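Local coordinates for protein UDP-L-Rhamnose Synthase (Acanthamoeba polyphaga mimivirus, PDB 7JID) that probably completes the making of UDP-L-rhamnose as an NADP-dependent oxidoreductase of the RmlD type, binding both the nucleotide sugar and the cofactor, at residues A[197-208]-A[267-275]. Sequence-based numbering, arbitrary orientation. Where two conformers were deposited one is given.
Sequences QMIPVMIDMARN and LQSLYPDVP. With EDO (1,2-ethanediol), chain E.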
loop_
_atom_site.group_PDB
_atom_site.type_symbol
_atom_site.label_atom_id
_atom_site.label_comp_id
_atom_site.label_asym_id
_atom_site.label_seq_id
_atom_site.Cartn_x
_atom_site.Cartn_y
_atom_site.Cartn_z
ATOM N N GLN A 197 18.257 19.062 -16.684
ATOM C CA GLN A 197 18.724 18.213 -17.789
ATOM C C GLN A 197 17.700 17.140 -18.141
ATOM O O GLN A 197 17.592 16.777 -19.348
ATOM C CB GLN A 197 20.091 17.627 -17.412
ATOM C CG GLN A 197 21.151 18.705 -17.395
ATOM C CD GLN A 197 22.429 18.270 -16.726
ATOM O OE1 GLN A 197 22.651 17.074 -16.546
ATOM N NE2 GLN A 197 23.254 19.251 -16.366
ATOM N N MET A 198 16.974 16.605 -17.168
ATOM C CA MET A 198 16.240 15.351 -17.423
ATOM C C MET A 198 14.730 15.619 -17.570
ATOM O O MET A 198 14.063 14.744 -18.083
ATOM C CB MET A 198 16.597 14.310 -16.363
ATOM C CG MET A 198 18.085 14.036 -16.360
ATOM S SD MET A 198 18.567 12.538 -15.449
ATOM C CE MET A 198 17.911 11.295 -16.563
ATOM N N ILE A 199 14.233 16.806 -17.195
ATOM C CA ILE A 199 12.785 17.096 -17.409
ATOM C C ILE A 199 12.507 17.046 -18.915
ATOM O O ILE A 199 11.559 16.376 -19.317
ATOM C CB ILE A 199 12.332 18.383 -16.704
ATOM C CG1 ILE A 199 12.073 18.105 -15.228
ATOM C CG2 ILE A 199 11.070 18.934 -17.378
ATOM C CD1 ILE A 199 11.788 19.322 -14.410
ATOM N N PRO A 200 13.336 17.675 -19.778
ATOM C CA PRO A 200 13.085 17.573 -21.214
ATOM C C PRO A 200 13.028 16.145 -21.740
ATOM O O PRO A 200 12.263 15.866 -22.638
ATOM C CB PRO A 200 14.286 18.318 -21.808
ATOM C CG PRO A 200 14.619 19.348 -20.750
ATOM C CD PRO A 200 14.437 18.579 -19.456
ATOM N N VAL A 201 13.874 15.263 -21.206
ATOM C CA VAL A 201 13.881 13.842 -21.590
ATOM C C VAL A 201 12.540 13.231 -21.161
ATOM O O VAL A 201 11.957 12.470 -21.955
ATOM C CB VAL A 201 15.089 13.161 -20.946
ATOM C CG1 VAL A 201 15.034 11.678 -21.072
ATOM C CG2 VAL A 201 16.416 13.684 -21.499
ATOM N N MET A 202 12.092 13.531 -19.941
ATOM C CA MET A 202 10.851 12.928 -19.403
ATOM C C MET A 202 9.696 13.350 -20.327
ATOM O O MET A 202 8.887 12.493 -20.690
ATOM C CB MET A 202 10.577 13.376 -17.969
ATOM C CG MET A 202 9.161 13.087 -17.563
ATOM S SD MET A 202 8.874 13.415 -15.857
ATOM C CE MET A 202 9.013 15.177 -15.868
ATOM N N ILE A 203 9.649 14.632 -20.673
ATOM C CA ILE A 203 8.586 15.180 -21.568
ATOM C C ILE A 203 8.671 14.457 -22.916
ATOM O O ILE A 203 7.612 14.132 -23.496
ATOM C CB ILE A 203 8.692 16.708 -21.710
ATOM C CG1 ILE A 203 8.270 17.385 -20.414
ATOM C CG2 ILE A 203 7.844 17.189 -22.888
ATOM C CD1 ILE A 203 8.469 18.848 -20.345
ATOM N N ASP A 204 9.890 14.281 -23.456
ATOM C CA ASP A 204 10.071 13.589 -24.756
ATOM C C ASP A 204 9.478 12.178 -24.673
ATOM O O ASP A 204 8.782 11.730 -25.579
ATOM C CB ASP A 204 11.539 13.609 -25.197
ATOM C CG ASP A 204 11.718 13.156 -26.641
ATOM O OD1 ASP A 204 11.241 13.939 -27.531
ATOM O OD2 ASP A 204 12.220 12.016 -26.872
ATOM N N MET A 205 9.852 11.413 -23.654
ATOM C CA MET A 205 9.339 10.052 -23.414
ATOM C C MET A 205 7.792 10.021 -23.348
ATOM O O MET A 205 7.213 9.140 -23.994
ATOM C CB MET A 205 9.952 9.498 -22.117
ATOM C CG MET A 205 11.384 9.152 -22.299
ATOM S SD MET A 205 12.113 8.680 -20.696
ATOM C CE MET A 205 11.908 6.909 -20.854
ATOM N N ALA A 206 7.155 10.963 -22.652
ATOM C CA ALA A 206 5.683 11.071 -22.487
ATOM C C ALA A 206 5.097 11.461 -23.867
ATOM O O ALA A 206 4.174 10.777 -24.339
ATOM C CB ALA A 206 5.323 12.085 -21.442
ATOM N N ARG A 207 5.733 12.395 -24.563
ATOM C CA ARG A 207 5.284 12.745 -25.946
ATOM C C ARG A 207 5.286 11.484 -26.812
ATOM O O ARG A 207 4.323 11.274 -27.650
ATOM C CB ARG A 207 6.167 13.855 -26.509
ATOM C CG ARG A 207 5.750 14.275 -27.910
ATOM C CD ARG A 207 6.525 15.477 -28.321
ATOM N NE ARG A 207 5.933 16.676 -27.758
ATOM C CZ ARG A 207 6.484 17.467 -26.874
ATOM N NH1 ARG A 207 7.692 17.220 -26.406
ATOM N NH2 ARG A 207 5.840 18.548 -26.489
ATOM N N ASN A 208 6.306 10.639 -26.672
ATOM C CA ASN A 208 6.497 9.436 -27.513
ATOM C C ASN A 208 5.605 8.269 -27.078
ATOM O O ASN A 208 5.698 7.239 -27.708
ATOM C CB ASN A 208 7.957 8.991 -27.568
ATOM C CG ASN A 208 8.841 9.946 -28.335
ATOM O OD1 ASN A 208 8.347 10.798 -29.082
ATOM N ND2 ASN A 208 10.150 9.877 -28.098
ATOM N N LEU A 267 17.851 3.741 -20.031
ATOM C CA LEU A 267 17.625 5.143 -20.431
ATOM C C LEU A 267 18.704 5.516 -21.456
ATOM O O LEU A 267 18.379 6.250 -22.397
ATOM C CB LEU A 267 17.704 6.067 -19.219
ATOM C CG LEU A 267 17.362 7.526 -19.521
ATOM C CD1 LEU A 267 15.926 7.676 -20.001
ATOM C CD2 LEU A 267 17.652 8.374 -18.313
ATOM N N GLN A 268 19.966 5.133 -21.212
ATOM C CA GLN A 268 21.092 5.540 -22.105
ATOM C C GLN A 268 20.887 4.992 -23.524
ATOM O O GLN A 268 21.411 5.643 -24.450
ATOM C CB GLN A 268 22.423 5.125 -21.493
ATOM C CG GLN A 268 22.792 5.976 -20.283
ATOM C CD GLN A 268 24.127 5.556 -19.710
ATOM O OE1 GLN A 268 24.247 5.004 -18.600
ATOM N NE2 GLN A 268 25.161 5.820 -20.493
ATOM N N SER A 269 20.188 3.861 -23.674
ATOM C CA SER A 269 19.889 3.232 -24.991
ATOM C C SER A 269 19.012 4.173 -25.806
ATOM O O SER A 269 19.095 4.116 -27.046
ATOM C CB SER A 269 19.262 1.886 -24.867
ATOM O OG SER A 269 17.921 1.965 -24.350
ATOM N N LEU A 270 18.227 5.024 -25.147
ATOM C CA LEU A 270 17.277 5.940 -25.833
ATOM C C LEU A 270 17.815 7.362 -25.844
ATOM O O LEU A 270 17.473 8.126 -26.771
ATOM C CB LEU A 270 15.912 5.855 -25.135
ATOM C CG LEU A 270 15.223 4.503 -25.150
ATOM C CD1 LEU A 270 13.819 4.625 -24.520
ATOM C CD2 LEU A 270 15.140 3.911 -26.561
ATOM N N TYR A 271 18.569 7.752 -24.820
ATOM C CA TYR A 271 19.004 9.146 -24.615
ATOM C C TYR A 271 20.473 9.100 -24.262
ATOM O O TYR A 271 20.833 9.228 -23.096
ATOM C CB TYR A 271 18.143 9.812 -23.545
ATOM C CG TYR A 271 16.712 9.919 -23.978
ATOM C CD1 TYR A 271 16.292 10.933 -24.820
ATOM C CD2 TYR A 271 15.772 9.002 -23.536
ATOM C CE1 TYR A 271 14.970 11.032 -25.204
ATOM C CE2 TYR A 271 14.449 9.065 -23.944
ATOM C CZ TYR A 271 14.051 10.075 -24.792
ATOM O OH TYR A 271 12.728 10.156 -25.145
ATOM N N PRO A 272 21.352 8.888 -25.264
ATOM C CA PRO A 272 22.790 8.795 -24.992
ATOM C C PRO A 272 23.476 10.122 -24.620
ATOM O O PRO A 272 24.587 10.050 -24.156
ATOM C CB PRO A 272 23.318 8.171 -26.298
ATOM C CG PRO A 272 22.362 8.704 -27.341
ATOM C CD PRO A 272 21.003 8.606 -26.670
ATOM N N ASP A 273 22.848 11.285 -24.741
ATOM C CA ASP A 273 23.543 12.576 -24.496
ATOM C C ASP A 273 23.265 13.070 -23.071
ATOM O O ASP A 273 23.691 14.192 -22.760
ATOM C CB ASP A 273 23.165 13.655 -25.524
ATOM C CG ASP A 273 23.483 13.261 -26.961
ATOM O OD1 ASP A 273 24.285 12.296 -27.167
ATOM O OD2 ASP A 273 22.892 13.890 -27.856
ATOM N N VAL A 274 22.507 12.322 -22.242
ATOM C CA VAL A 274 22.320 12.764 -20.836
ATOM C C VAL A 274 23.701 12.753 -20.202
ATOM O O VAL A 274 24.328 11.706 -20.179
ATOM C CB VAL A 274 21.387 11.847 -20.021
ATOM C CG1 VAL A 274 21.257 12.342 -18.580
ATOM C CG2 VAL A 274 20.017 11.732 -20.686
ATOM N N PRO A 275 24.157 13.881 -19.636
ATOM C CA PRO A 275 25.509 13.996 -19.090
ATOM C C PRO A 275 25.714 13.070 -17.880
ATOM O O PRO A 275 24.778 12.915 -17.084
ATOM C CB PRO A 275 25.606 15.446 -18.626
ATOM C CG PRO A 275 24.591 16.175 -19.489
ATOM C CD PRO A 275 23.463 15.187 -19.645
HETATM C C1 EDO E . 19.045 13.936 -23.915
HETATM O O1 EDO E . 19.995 14.748 -23.239
HETATM C C2 EDO E . 19.462 13.407 -25.239
HETATM O O2 EDO E . 20.114 12.139 -25.262
HETATM O O HOH W 1 11.191 8.014 -25.976
#
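Tyr271, just past the short helix 265-270, lies against one flank of helix 195-207 in a mixed aromatic, apolar and hydrogen-bonded contact at the periphery of the Rossmann-type domain. CG1 of Val201, anti to the backbone N (chi1 169°), sits over the centre of one ring face, a CH-pi contact 3.7 Å from CG1 to the Tyr271 ring centroid. The phenol is tethered: Tyr271 OH donates to Asp204 OD2 at 2.6 Å, and OD2 receives it through its anti lone pair, in the ring plane at the edge, with the carboxylate turned 89° to the ring. A water donates to the same hydroxyl and accepts from Asn208 ND2, so polar partners fix the ring's far end. Met205 approaches obliquely, its CG 3.5 Å from Tyr271 CE2; its SD makes a looser Met-aromatic contact and also meets Leu267 CD1. Toward the start of the helix, the modelled conformer of Met198 bends at chi3 (70°), turning CE toward Leu267 CD2 and Val274 CG1. Gln197 OE1 brushes Pro275 CG but is hydrogen-bonded to Asn218. On the flank turned from Tyr271, Ile199, Met202 and Ile203 face helix 14-25; Met202 also touches strand 157-162, and Met205 reaches strands 157-162 and 212-215, leaving helix 195-207 between the parallel sheet and the 267-275 segment.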